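Local coordinates for GTPase-activating protein GYP1 (Saccharomyces cerevisiae, PDB 1FKM) that stimulates GTP hydrolysis by Ypt/Rab GTPases such as Ypt1 and Ypt7, its TBC domain supplying an arginine and a glutamine finger in trans, at residues 134-139 and 240-245; 255-260 and 326-331; 230-235 and 353-358; 37-42 and 141-146. All coordinates share one frame; numbering follows the deposited sequence. Where two conformers were deposited one is given.

Interaction 1 (134-139 and 240-245); sequences NDLVTP and LLMREF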
loop_
_atom_site.group_PDB
_atom_site.type_symbol
_atom_site.label_atom_id
_atom_site.label_comp_id
_atom_site.label_asym_id
_atom_site.label_seq_id
_atom_site.Cartn_x
_atom_site.Cartn_y
_atom_site.Cartn_z
ATOM N N ASN A 134 6.601 7.233 2.122
ATOM C CA ASN A 134 7.745 6.330 2.244
ATOM C C ASN A 134 7.255 4.955 2.692
ATOM O O ASN A 134 7.871 3.935 2.390
ATOM C CB ASN A 134 8.772 6.882 3.237
ATOM C CG ASN A 134 8.188 7.136 4.613
ATOM O OD1 ASN A 134 7.164 7.805 4.755
ATOM N ND2 ASN A 134 8.847 6.610 5.638
ATOM N N ASP A 135 6.139 4.929 3.413
ATOM C CA ASP A 135 5.581 3.660 3.855
ATOM C C ASP A 135 4.818 3.006 2.705
ATOM O O ASP A 135 4.989 1.817 2.431
ATOM C CB ASP A 135 4.614 3.867 5.028
ATOM C CG ASP A 135 5.305 4.380 6.273
ATOM O OD1 ASP A 135 6.207 3.684 6.786
ATOM O OD2 ASP A 135 4.938 5.479 6.736
ATOM N N LEU A 136 3.985 3.797 2.029
ATOM C CA LEU A 136 3.157 3.288 0.935
ATOM C C LEU A 136 3.887 2.667 -0.237
ATOM O O LEU A 136 3.342 1.803 -0.918
ATOM C CB LEU A 136 2.235 4.391 0.402
ATOM C CG LEU A 136 1.154 4.882 1.363
ATOM C CD1 LEU A 136 0.284 5.917 0.659
ATOM C CD2 LEU A 136 0.309 3.709 1.829
ATOM N N VAL A 137 5.112 3.109 -0.487
ATOM C CA VAL A 137 5.876 2.570 -1.601
ATOM C C VAL A 137 6.409 1.157 -1.327
ATOM O O VAL A 137 6.583 0.371 -2.262
ATOM C CB VAL A 137 7.085 3.498 -1.953
ATOM C CG1 VAL A 137 8.140 3.436 -0.848
ATOM C CG2 VAL A 137 7.691 3.090 -3.297
ATOM N N THR A 138 6.622 0.818 -0.053
ATOM C CA THR A 138 7.214 -0.480 0.284
ATOM C C THR A 138 6.484 -1.778 -0.076
ATOM O O THR A 138 7.136 -2.746 -0.492
ATOM C CB THR A 138 7.683 -0.507 1.778
ATOM O OG1 THR A 138 6.566 -0.373 2.665
ATOM C CG2 THR A 138 8.639 0.653 2.028
ATOM N N PRO A 139 5.144 -1.835 0.070
ATOM C CA PRO A 139 4.468 -3.089 -0.296
ATOM C C PRO A 139 4.655 -3.394 -1.784
ATOM O O PRO A 139 4.781 -4.556 -2.182
ATOM C CB PRO A 139 3.003 -2.819 0.060
ATOM C CG PRO A 139 3.125 -1.867 1.232
ATOM C CD PRO A 139 4.214 -0.921 0.756
ATOM N N LEU A 240 -2.449 4.061 5.277
ATOM C CA LEU A 240 -3.392 3.002 4.934
ATOM C C LEU A 240 -3.275 1.776 5.852
ATOM O O LEU A 240 -3.183 0.637 5.381
ATOM C CB LEU A 240 -3.214 2.578 3.468
ATOM C CG LEU A 240 -3.537 3.615 2.387
ATOM C CD1 LEU A 240 -3.328 2.998 1.013
ATOM C CD2 LEU A 240 -4.978 4.093 2.532
ATOM N N LEU A 241 -3.278 2.023 7.161
ATOM C CA LEU A 241 -3.200 0.965 8.175
ATOM C C LEU A 241 -1.918 0.138 8.212
ATOM O O LEU A 241 -1.791 -0.782 9.023
ATOM C CB LEU A 241 -4.401 0.017 8.041
ATOM C CG LEU A 241 -5.742 0.512 8.592
ATOM C CD1 LEU A 241 -6.850 -0.485 8.265
ATOM C CD2 LEU A 241 -5.627 0.696 10.095
HETATM N N MSE A 242 -0.956 0.470 7.360
HETATM C CA MSE A 242 0.293 -0.285 7.332
HETATM C C MSE A 242 1.039 -0.348 8.655
HETATM O O MSE A 242 1.673 -1.355 8.968
HETATM C CB MSE A 242 1.235 0.288 6.285
HETATM C CG MSE A 242 0.881 -0.046 4.869
HETATM SE SE MSE A 242 2.312 0.610 3.767
HETATM C CE MSE A 242 3.745 -0.473 4.495
ATOM N N ARG A 243 0.973 0.725 9.429
ATOM C CA ARG A 243 1.677 0.775 10.699
ATOM C C ARG A 243 0.944 0.029 11.807
ATOM O O ARG A 243 1.399 0.012 12.950
ATOM C CB ARG A 243 1.895 2.233 11.106
ATOM C CG ARG A 243 2.585 3.060 10.031
ATOM C CD ARG A 243 4.057 2.713 9.918
ATOM N NE ARG A 243 4.824 3.315 11.004
ATOM C CZ ARG A 243 5.003 4.623 11.152
ATOM N NH1 ARG A 243 4.473 5.469 10.279
ATOM N NH2 ARG A 243 5.705 5.089 12.175
ATOM N N GLU A 244 -0.176 -0.600 11.463
ATOM C CA GLU A 244 -0.973 -1.332 12.444
ATOM C C GLU A 244 -0.944 -2.844 12.229
ATOM O O GLU A 244 -1.557 -3.589 12.995
ATOM C CB GLU A 244 -2.436 -0.878 12.390
ATOM C CG GLU A 244 -2.647 0.605 12.130
ATOM C CD GLU A 244 -1.861 1.475 13.075
ATOM O OE1 GLU A 244 -1.900 1.209 14.293
ATOM O OE2 GLU A 244 -1.210 2.430 12.603
ATOM N N PHE A 245 -0.250 -3.291 11.185
ATOM C CA PHE A 245 -0.176 -4.717 10.868
ATOM C C PHE A 245 1.221 -5.138 10.439
ATOM O O PHE A 245 2.064 -4.298 10.129
ATOM C CB PHE A 245 -1.126 -5.065 9.712
ATOM C CG PHE A 245 -2.575 -4.812 9.998
ATOM C CD1 PHE A 245 -3.300 -5.690 10.797
ATOM C CD2 PHE A 245 -3.226 -3.721 9.441
ATOM C CE1 PHE A 245 -4.662 -5.486 11.039
ATOM C CE2 PHE A 245 -4.583 -3.506 9.671
ATOM C CZ PHE A 245 -5.303 -4.394 10.474
#
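M242, a selenomethionine, reaches from the turn 240-245 to the helix 134-139 and covers more surface here than any other residue. Its CB and CG run out with CG anti to the carbonyl carbon (chi1 -75°), and the chain stays extended until it bends at chi3 (62°). The selenium arrives 3.2 Å from the backbone O of D135 and also lies against the CD2 methyl of L136. Beyond the bend, CE ends against CG of the P139 ring, 3.6 Å away, and sits 3.4 Å from OG1 of T138. That hydroxyl donates to D135 O at 2.7 Å, and T138 N gives the same oxygen a second bond. In this all-helical TBC domain, L240, with positive phi, is the C-prime residue of the Schellman motif that ends helix 230-238, and the turn after it presents M242 to helix 133-145. The side chains of L136 and L240 cross at about a right angle, with CD2 of L136 3.8 Å from CD1 of L240. At the exposed margin, R243 bends at chi2 and chi3, and its NH1 forms a long salt bridge of 3.6 Å with OD2 of D135, a neighbour of the glutamine finger Q131.

Interaction 2 (255-260 and 326-331); sequences DTYLSE and EFHVFV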
loop_
_atom_site.group_PDB
_atom_site.type_symbol
_atom_site.label_atom_id
_atom_site.label_comp_id
_atom_site.label_asym_id
_atom_site.label_seq_id
_atom_site.Cartn_x
_atom_site.Cartn_y
_atom_site.Cartn_z
ATOM N N ASP A 255 -4.233 -7.183 -1.796
ATOM C CA ASP A 255 -4.814 -7.988 -2.879
ATOM C C ASP A 255 -6.272 -7.543 -3.001
ATOM O O ASP A 255 -6.800 -7.350 -4.102
ATOM C CB ASP A 255 -4.846 -9.491 -2.557
ATOM C CG ASP A 255 -3.475 -10.128 -2.455
ATOM O OD1 ASP A 255 -2.482 -9.572 -2.966
ATOM O OD2 ASP A 255 -3.406 -11.229 -1.859
ATOM N N THR A 256 -6.919 -7.404 -1.848
ATOM C CA THR A 256 -8.319 -7.010 -1.803
ATOM C C THR A 256 -8.529 -5.533 -2.112
ATOM O O THR A 256 -9.464 -5.183 -2.835
ATOM C CB THR A 256 -8.951 -7.357 -0.438
ATOM O OG1 THR A 256 -8.862 -8.770 -0.227
ATOM C CG2 THR A 256 -10.430 -6.941 -0.401
ATOM N N TYR A 257 -7.675 -4.664 -1.573
ATOM C CA TYR A 257 -7.806 -3.245 -1.866
ATOM C C TYR A 257 -7.692 -3.005 -3.370
ATOM O O TYR A 257 -8.491 -2.272 -3.945
ATOM C CB TYR A 257 -6.727 -2.436 -1.147
ATOM C CG TYR A 257 -7.114 -1.988 0.242
ATOM C CD1 TYR A 257 -7.544 -2.903 1.202
ATOM C CD2 TYR A 257 -7.010 -0.647 0.612
ATOM C CE1 TYR A 257 -7.858 -2.490 2.500
ATOM C CE2 TYR A 257 -7.319 -0.225 1.901
ATOM C CZ TYR A 257 -7.738 -1.149 2.840
ATOM O OH TYR A 257 -8.012 -0.731 4.123
ATOM N N LEU A 258 -6.699 -3.626 -4.005
ATOM C CA LEU A 258 -6.502 -3.449 -5.444
ATOM C C LEU A 258 -7.635 -4.067 -6.268
ATOM O O LEU A 258 -7.991 -3.550 -7.326
ATOM C CB LEU A 258 -5.150 -4.047 -5.876
ATOM C CG LEU A 258 -3.896 -3.361 -5.308
ATOM C CD1 LEU A 258 -2.650 -4.142 -5.702
ATOM C CD2 LEU A 258 -3.806 -1.936 -5.823
ATOM N N SER A 259 -8.196 -5.175 -5.788
ATOM C CA SER A 259 -9.295 -5.831 -6.498
ATOM C C SER A 259 -10.574 -5.013 -6.358
ATOM O O SER A 259 -11.327 -4.851 -7.317
ATOM C CB SER A 259 -9.553 -7.236 -5.935
ATOM O OG SER A 259 -8.432 -8.089 -6.087
ATOM N N GLU A 260 -10.811 -4.507 -5.152
ATOM C CA GLU A 260 -12.010 -3.718 -4.853
ATOM C C GLU A 260 -12.037 -2.360 -5.547
ATOM O O GLU A 260 -13.088 -1.909 -5.997
ATOM C CB GLU A 260 -12.131 -3.529 -3.335
ATOM C CG GLU A 260 -13.287 -2.645 -2.852
ATOM C CD GLU A 260 -14.656 -3.163 -3.255
ATOM O OE1 GLU A 260 -14.793 -4.382 -3.502
ATOM O OE2 GLU A 260 -15.604 -2.349 -3.308
ATOM N N GLU A 326 -13.010 5.582 0.317
ATOM C CA GLU A 326 -14.274 5.067 0.829
ATOM C C GLU A 326 -14.102 3.688 1.457
ATOM O O GLU A 326 -14.449 3.484 2.616
ATOM C CB GLU A 326 -15.305 4.998 -0.299
ATOM C CG GLU A 326 -16.637 4.387 0.105
ATOM C CD GLU A 326 -17.596 4.260 -1.064
ATOM O OE1 GLU A 326 -17.258 4.732 -2.171
ATOM O OE2 GLU A 326 -18.690 3.687 -0.877
ATOM N N PHE A 327 -13.560 2.743 0.697
ATOM C CA PHE A 327 -13.371 1.399 1.225
ATOM C C PHE A 327 -12.475 1.400 2.464
ATOM O O PHE A 327 -12.732 0.673 3.426
ATOM C CB PHE A 327 -12.762 0.477 0.164
ATOM C CG PHE A 327 -12.681 -0.957 0.597
ATOM C CD1 PHE A 327 -13.838 -1.656 0.944
ATOM C CD2 PHE A 327 -11.453 -1.605 0.687
ATOM C CE1 PHE A 327 -13.771 -2.984 1.377
ATOM C CE2 PHE A 327 -11.372 -2.929 1.118
ATOM C CZ PHE A 327 -12.536 -3.622 1.465
ATOM N N HIS A 328 -11.427 2.220 2.446
ATOM C CA HIS A 328 -10.511 2.273 3.575
ATOM C C HIS A 328 -11.197 2.746 4.848
ATOM O O HIS A 328 -10.899 2.255 5.936
ATOM C CB HIS A 328 -9.309 3.178 3.277
ATOM C CG HIS A 328 -8.238 3.103 4.321
ATOM N ND1 HIS A 328 -7.601 1.923 4.647
ATOM C CD2 HIS A 328 -7.713 4.050 5.136
ATOM C CE1 HIS A 328 -6.734 2.146 5.617
ATOM N NE2 HIS A 328 -6.782 3.428 5.934
ATOM N N VAL A 329 -12.111 3.701 4.716
ATOM C CA VAL A 329 -12.829 4.214 5.880
ATOM C C VAL A 329 -13.649 3.099 6.528
ATOM O O VAL A 329 -13.718 3.009 7.748
ATOM C CB VAL A 329 -13.767 5.382 5.504
ATOM C CG1 VAL A 329 -14.689 5.714 6.668
ATOM C CG2 VAL A 329 -12.940 6.608 5.145
ATOM N N PHE A 330 -14.270 2.249 5.716
ATOM C CA PHE A 330 -15.051 1.151 6.275
ATOM C C PHE A 330 -14.172 0.089 6.924
ATOM O O PHE A 330 -14.557 -0.503 7.937
ATOM C CB PHE A 330 -15.959 0.538 5.206
ATOM C CG PHE A 330 -17.168 1.378 4.909
ATOM C CD1 PHE A 330 -18.278 1.328 5.746
ATOM C CD2 PHE A 330 -17.176 2.266 3.835
ATOM C CE1 PHE A 330 -19.382 2.152 5.522
ATOM C CE2 PHE A 330 -18.276 3.095 3.599
ATOM C CZ PHE A 330 -19.384 3.038 4.447
ATOM N N VAL A 331 -12.995 -0.156 6.350
ATOM C CA VAL A 331 -12.067 -1.121 6.929
ATOM C C VAL A 331 -11.617 -0.578 8.293
ATOM O O VAL A 331 -11.508 -1.327 9.265
ATOM C CB VAL A 331 -10.825 -1.328 6.024
ATOM C CG1 VAL A 331 -9.774 -2.168 6.745
ATOM C CG2 VAL A 331 -11.236 -2.010 4.735
#
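The hydroxyl of Y257 and ND1 of H328 share a hydrogen bond of 2.7 Å between OH and ND1, which lies near the plane of both rings; either atom could be the donor. On the far side of the imidazole, NE2 bonds the carbonyl of W236, so both ring nitrogens are engaged and the rotation of H328 is fixed. V331 and Y257 reach toward each other from opposite directions, with V331 CB 3.4 Å from Y257 OH. Over one face of the tyrosine stands F327 in a T-shaped pair: its edge points at the Y257 ring, centroids 5.2 Å apart and planes at 72°. The F327 phenyl is itself sandwiched, with V331 CG2 over one face and E260 CG over the other, the latter a CH-pi contact 4.0 Å from the ring centroid. The bend at chi2 of E260 carries its carboxylate onward to W31 and Q379. Y257, F327 and H328 thus make a buried aromatic cluster. Helices 247-261 and 324-338 run roughly antiparallel here, their local axes 11.2 Å apart at 140°, with helix 365-382 touching T256, F327 and V331.

Interaction 3 (230-235 and 353-358); sequences IQFAFR and TFLQNP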
loop_
_atom_site.group_PDB
_atom_site.type_symbol
_atom_site.label_atom_id
_atom_site.label_comp_id
_atom_site.label_asym_id
_atom_site.label_seq_id
_atom_site.Cartn_x
_atom_site.Cartn_y
_atom_site.Cartn_z
ATOM N N ILE A 230 -8.410 11.890 15.504
ATOM C CA ILE A 230 -7.142 12.258 14.884
ATOM C C ILE A 230 -5.938 11.685 15.648
ATOM O O ILE A 230 -4.916 11.351 15.046
ATOM C CB ILE A 230 -6.996 13.802 14.792
ATOM C CG1 ILE A 230 -5.831 14.168 13.866
ATOM C CG2 ILE A 230 -6.753 14.393 16.171
ATOM C CD1 ILE A 230 -6.095 13.880 12.404
ATOM N N GLN A 231 -6.063 11.550 16.965
ATOM C CA GLN A 231 -4.955 11.049 17.777
ATOM C C GLN A 231 -4.496 9.626 17.475
ATOM O O GLN A 231 -3.394 9.233 17.857
ATOM C CB GLN A 231 -5.297 11.192 19.257
ATOM C CG GLN A 231 -5.512 12.638 19.653
ATOM C CD GLN A 231 -6.004 12.793 21.072
ATOM O OE1 GLN A 231 -6.934 12.107 21.498
ATOM N NE2 GLN A 231 -5.390 13.709 21.812
ATOM N N PHE A 232 -5.328 8.842 16.798
ATOM C CA PHE A 232 -4.918 7.492 16.450
ATOM C C PHE A 232 -5.198 7.184 14.982
ATOM O O PHE A 232 -4.477 6.412 14.354
ATOM C CB PHE A 232 -5.611 6.461 17.363
ATOM C CG PHE A 232 -7.107 6.398 17.204
ATOM C CD1 PHE A 232 -7.683 5.672 16.166
ATOM C CD2 PHE A 232 -7.941 7.066 18.100
ATOM C CE1 PHE A 232 -9.065 5.607 16.019
ATOM C CE2 PHE A 232 -9.325 7.009 17.964
ATOM C CZ PHE A 232 -9.892 6.277 16.920
ATOM N N ALA A 233 -6.222 7.823 14.428
ATOM C CA ALA A 233 -6.624 7.582 13.048
ATOM C C ALA A 233 -5.823 8.309 11.973
ATOM O O ALA A 233 -5.864 7.917 10.804
ATOM C CB ALA A 233 -8.104 7.901 12.881
ATOM N N PHE A 234 -5.107 9.368 12.333
ATOM C CA PHE A 234 -4.342 10.044 11.295
ATOM C C PHE A 234 -3.362 9.049 10.678
ATOM O O PHE A 234 -3.243 8.956 9.457
ATOM C CB PHE A 234 -3.553 11.237 11.830
ATOM C CG PHE A 234 -2.727 11.911 10.771
ATOM C CD1 PHE A 234 -3.321 12.769 9.856
ATOM C CD2 PHE A 234 -1.375 11.615 10.630
ATOM C CE1 PHE A 234 -2.583 13.319 8.806
ATOM C CE2 PHE A 234 -0.627 12.160 9.584
ATOM C CZ PHE A 234 -1.235 13.012 8.672
ATOM N N ARG A 235 -2.665 8.300 11.524
ATOM C CA ARG A 235 -1.696 7.331 11.030
ATOM C C ARG A 235 -2.393 6.222 10.245
ATOM O O ARG A 235 -1.872 5.751 9.234
ATOM C CB ARG A 235 -0.897 6.738 12.194
ATOM C CG ARG A 235 0.377 6.021 11.761
ATOM C CD ARG A 235 1.156 5.489 12.960
ATOM N NE ARG A 235 0.453 4.404 13.640
ATOM C CZ ARG A 235 0.893 3.803 14.740
ATOM N NH1 ARG A 235 2.036 4.180 15.293
ATOM N NH2 ARG A 235 0.195 2.816 15.285
ATOM N N THR A 353 -2.520 4.419 23.540
ATOM C CA THR A 353 -1.469 3.412 23.522
ATOM C C THR A 353 -1.950 2.166 22.775
ATOM O O THR A 353 -1.242 1.629 21.925
ATOM C CB THR A 353 -1.066 3.006 24.959
ATOM O OG1 THR A 353 -0.498 4.134 25.632
ATOM C CG2 THR A 353 -0.048 1.872 24.934
ATOM N N PHE A 354 -3.163 1.723 23.095
ATOM C CA PHE A 354 -3.752 0.535 22.477
ATOM C C PHE A 354 -3.983 0.662 20.969
ATOM O O PHE A 354 -3.607 -0.223 20.203
ATOM C CB PHE A 354 -5.085 0.196 23.154
ATOM C CG PHE A 354 -5.729 -1.063 22.633
ATOM C CD1 PHE A 354 -5.374 -2.306 23.145
ATOM C CD2 PHE A 354 -6.680 -1.006 21.621
ATOM C CE1 PHE A 354 -5.959 -3.476 22.656
ATOM C CE2 PHE A 354 -7.273 -2.171 21.124
ATOM C CZ PHE A 354 -6.911 -3.407 21.645
ATOM N N LEU A 355 -4.609 1.756 20.545
ATOM C CA LEU A 355 -4.900 1.953 19.131
ATOM C C LEU A 355 -3.685 2.258 18.260
ATOM O O LEU A 355 -3.766 2.165 17.035
ATOM C CB LEU A 355 -5.961 3.043 18.964
ATOM C CG LEU A 355 -7.311 2.631 19.560
ATOM C CD1 LEU A 355 -8.291 3.788 19.486
ATOM C CD2 LEU A 355 -7.845 1.404 18.816
ATOM N N GLN A 356 -2.569 2.630 18.882
ATOM C CA GLN A 356 -1.346 2.899 18.131
ATOM C C GLN A 356 -0.466 1.655 18.200
ATOM O O GLN A 356 0.622 1.616 17.632
ATOM C CB GLN A 356 -0.591 4.101 18.711
ATOM C CG GLN A 356 -1.393 5.397 18.717
ATOM C CD GLN A 356 -0.588 6.580 19.227
ATOM O OE1 GLN A 356 0.183 6.456 20.176
ATOM N NE2 GLN A 356 -0.776 7.738 18.605
ATOM N N ASN A 357 -0.947 0.636 18.908
ATOM C CA ASN A 357 -0.219 -0.621 19.049
ATOM C C ASN A 357 -1.200 -1.788 19.178
ATOM O O ASN A 357 -1.133 -2.562 20.132
ATOM C CB ASN A 357 0.683 -0.566 20.284
ATOM C CG ASN A 357 1.712 0.544 20.204
ATOM O OD1 ASN A 357 2.615 0.508 19.370
ATOM N ND2 ASN A 357 1.574 1.543 21.072
ATOM N N PRO A 358 -2.123 -1.930 18.209
ATOM C CA PRO A 358 -3.126 -3.001 18.208
ATOM C C PRO A 358 -2.486 -4.388 18.234
ATOM O O PRO A 358 -1.440 -4.602 17.629
ATOM C CB PRO A 358 -3.890 -2.765 16.905
ATOM C CG PRO A 358 -3.678 -1.315 16.625
ATOM C CD PRO A 358 -2.240 -1.113 16.990
#
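Two hydrogen bonds join R235 and Q231 of helix 230-238 to Q356. The stronger, in the R235 conformer described, runs from R235 NH2 to the O of Q356, 2.7 Å and nearly straight at 164°. That oxygen lies in the guanidinium plane, yet the donor stands above the carbonyl plane. R235 gets there by a chain that is straight through CD and bends at chi3 (68°), and in this conformer its NE also makes a salt bridge to E244. The other bond, Q356 NE2 to Q231 O at 3.1 Å, is weak. These bonds link the first two turns of helix 230-238, in the all-helical TBC domain, to the end of helix 348-355 and the turn after it. In that turn N357 ND2 bonds the O of T353, 2.9 Å away. The apolar part centres on a CH-pi contact: L355 CD1 sits over the centre of the F232 ring, 3.5 Å from its centroid. That ring also meets W236 edge-to-face.

Interaction 4 (37-42 and 141-146); sequences IHRPVV and FETFLT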
loop_
_atom_site.group_PDB
_atom_site.type_symbol
_atom_site.label_atom_id
_atom_site.label_comp_id
_atom_site.label_asym_id
_atom_site.label_seq_id
_atom_site.Cartn_x
_atom_site.Cartn_y
_atom_site.Cartn_z
ATOM N N ILE A 37 3.161 -16.272 -5.960
ATOM C CA ILE A 37 3.871 -16.304 -7.234
ATOM C C ILE A 37 3.222 -15.403 -8.301
ATOM O O ILE A 37 3.895 -14.933 -9.220
ATOM C CB ILE A 37 3.988 -17.749 -7.774
ATOM C CG1 ILE A 37 4.924 -17.771 -8.983
ATOM C CG2 ILE A 37 2.611 -18.291 -8.150
ATOM C CD1 ILE A 37 5.203 -19.158 -9.513
ATOM N N HIS A 38 1.926 -15.139 -8.162
ATOM C CA HIS A 38 1.215 -14.307 -9.135
ATOM C C HIS A 38 1.073 -12.834 -8.777
ATOM O O HIS A 38 0.701 -12.027 -9.629
ATOM C CB HIS A 38 -0.188 -14.869 -9.386
ATOM C CG HIS A 38 -0.198 -16.096 -10.240
ATOM N ND1 HIS A 38 -0.730 -17.294 -9.814
ATOM C CD2 HIS A 38 0.265 -16.313 -11.492
ATOM C CE1 HIS A 38 -0.591 -18.198 -10.768
ATOM N NE2 HIS A 38 0.009 -17.627 -11.797
ATOM N N ARG A 39 1.366 -12.467 -7.537
ATOM C CA ARG A 39 1.199 -11.071 -7.146
ATOM C C ARG A 39 1.840 -10.004 -8.028
ATOM O O ARG A 39 1.188 -9.018 -8.367
ATOM C CB ARG A 39 1.633 -10.853 -5.693
ATOM C CG ARG A 39 0.607 -11.341 -4.690
ATOM C CD ARG A 39 0.788 -10.680 -3.326
ATOM N NE ARG A 39 -0.260 -11.091 -2.399
ATOM C CZ ARG A 39 -0.115 -12.014 -1.454
ATOM N NH1 ARG A 39 1.046 -12.638 -1.295
ATOM N NH2 ARG A 39 -1.139 -12.316 -0.668
ATOM N N PRO A 40 3.118 -10.165 -8.399
ATOM C CA PRO A 40 3.736 -9.138 -9.243
ATOM C C PRO A 40 2.881 -8.775 -10.455
ATOM O O PRO A 40 2.485 -7.619 -10.624
ATOM C CB PRO A 40 5.065 -9.775 -9.637
ATOM C CG PRO A 40 5.408 -10.573 -8.407
ATOM C CD PRO A 40 4.085 -11.233 -8.088
ATOM N N VAL A 41 2.586 -9.769 -11.285
ATOM C CA VAL A 41 1.783 -9.540 -12.481
ATOM C C VAL A 41 0.365 -9.056 -12.185
ATOM O O VAL A 41 -0.089 -8.064 -12.758
ATOM C CB VAL A 41 1.698 -10.816 -13.338
ATOM C CG1 VAL A 41 0.682 -10.630 -14.456
ATOM C CG2 VAL A 41 3.065 -11.124 -13.930
ATOM N N VAL A 42 -0.327 -9.740 -11.281
ATOM C CA VAL A 42 -1.704 -9.377 -10.959
ATOM C C VAL A 42 -1.840 -7.987 -10.355
ATOM O O VAL A 42 -2.769 -7.262 -10.693
ATOM C CB VAL A 42 -2.356 -10.426 -10.023
ATOM C CG1 VAL A 42 -3.790 -10.016 -9.696
ATOM C CG2 VAL A 42 -2.351 -11.794 -10.707
ATOM N N PHE A 141 7.247 -2.242 -3.709
ATOM C CA PHE A 141 8.670 -2.536 -3.891
ATOM C C PHE A 141 8.977 -3.978 -3.540
ATOM O O PHE A 141 9.563 -4.707 -4.336
ATOM C CB PHE A 141 9.535 -1.610 -3.017
ATOM C CG PHE A 141 11.016 -1.783 -3.234
ATOM C CD1 PHE A 141 11.634 -1.251 -4.361
ATOM C CD2 PHE A 141 11.782 -2.518 -2.336
ATOM C CE1 PHE A 141 12.995 -1.450 -4.595
ATOM C CE2 PHE A 141 13.146 -2.724 -2.561
ATOM C CZ PHE A 141 13.753 -2.193 -3.688
ATOM N N GLU A 142 8.575 -4.373 -2.340
ATOM C CA GLU A 142 8.814 -5.722 -1.841
ATOM C C GLU A 142 8.129 -6.802 -2.680
ATOM O O GLU A 142 8.740 -7.814 -3.007
ATOM C CB GLU A 142 8.357 -5.796 -0.382
ATOM C CG GLU A 142 8.478 -7.148 0.253
ATOM C CD GLU A 142 8.310 -7.080 1.759
ATOM O OE1 GLU A 142 8.642 -6.027 2.359
ATOM O OE2 GLU A 142 7.860 -8.085 2.335
ATOM N N THR A 143 6.865 -6.591 -3.030
ATOM C CA THR A 143 6.140 -7.562 -3.846
ATOM C C THR A 143 6.736 -7.685 -5.253
ATOM O O THR A 143 6.899 -8.792 -5.783
ATOM C CB THR A 143 4.652 -7.178 -3.951
ATOM O OG1 THR A 143 4.074 -7.193 -2.640
ATOM C CG2 THR A 143 3.899 -8.156 -4.841
ATOM N N PHE A 144 7.069 -6.559 -5.870
ATOM C CA PHE A 144 7.650 -6.608 -7.207
ATOM C C PHE A 144 9.034 -7.256 -7.184
ATOM O O PHE A 144 9.469 -7.846 -8.170
ATOM C CB PHE A 144 7.717 -5.201 -7.795
ATOM C CG PHE A 144 6.370 -4.609 -8.079
ATOM C CD1 PHE A 144 5.217 -5.386 -7.961
ATOM C CD2 PHE A 144 6.244 -3.277 -8.459
ATOM C CE1 PHE A 144 3.957 -4.842 -8.216
ATOM C CE2 PHE A 144 4.994 -2.728 -8.714
ATOM C CZ PHE A 144 3.847 -3.511 -8.591
ATOM N N LEU A 145 9.718 -7.147 -6.049
ATOM C CA LEU A 145 11.041 -7.746 -5.888
ATOM C C LEU A 145 10.954 -9.267 -5.963
ATOM O O LEU A 145 11.872 -9.910 -6.455
ATOM C CB LEU A 145 11.638 -7.390 -4.522
ATOM C CG LEU A 145 12.807 -6.420 -4.359
ATOM C CD1 LEU A 145 13.197 -6.388 -2.882
ATOM C CD2 LEU A 145 13.999 -6.858 -5.205
ATOM N N THR A 146 9.857 -9.844 -5.469
ATOM C CA THR A 146 9.726 -11.300 -5.457
ATOM C C THR A 146 9.759 -11.931 -6.838
ATOM O O THR A 146 10.087 -13.103 -6.973
ATOM C CB THR A 146 8.436 -11.783 -4.719
ATOM O OG1 THR A 146 7.265 -11.357 -5.428
ATOM C CG2 THR A 146 8.402 -11.232 -3.296
#
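P40 of helix 39-46 lies against residues 143-146 of the other segment, and the backbones are close, with the CA atoms of P40 and F144 5.1 Å apart. The proline ring makes the nearest approach: its CG touches the backbone O of T143 at 3.5 Å and the OG1 of T146 at 3.6 Å, the ring crossing the threonine side chain at about a right angle. Those two oxygens are already joined, since T146 OG1 donates to T143 O at 2.6 Å, in the carbonyl plane. With chi1 at 65°, the T146 hydroxyl is placed between its backbone N and carbonyl carbon, which turns it back to this acceptor. Beside the proline, the CG2 methyl of T143 packs on the CB of R39 at 3.6 Å. T143 points its hydroxyl elsewhere, to the O of P139 one turn earlier. R39 meets the helix through its CB, while its extended chain carries the guanidinium away to a salt bridge with D255 on helix 247-261. F144 brings CE1 to 4.0 Å from the O of P40. No hydrogen bond spans the two segments: the threonine hydroxyls bond close by in the chain, R39 bonds a third helix, and carbon surfaces and carbonyl oxygens make the fit.

Helix 133-145 carries interactions 1 and 4 on adjoining stretches, with centres 16 Å apart. Interaction 1 lies nearest the middle of the chain and touches two others: L240 and L241 pack on H328 of interaction 2, L241 CG to H328 CE1 being 3.5 Å, and E244 OE2 bonds R235 NE of interaction 3 at 2.8 Å. A further salt bridge, D255 OD1 to R39 NE at 2.7 Å, joins interactions 2 and 4. Interactions 3 and 4 sit on opposite sides of the chain's centre. The catalytic fingers lie near interactions 1 and 3: the Q131 side chain is about 6 Å from that of D135 and about 9 Å from that of R235, and the R243 side chain about 9 Å from that of R96.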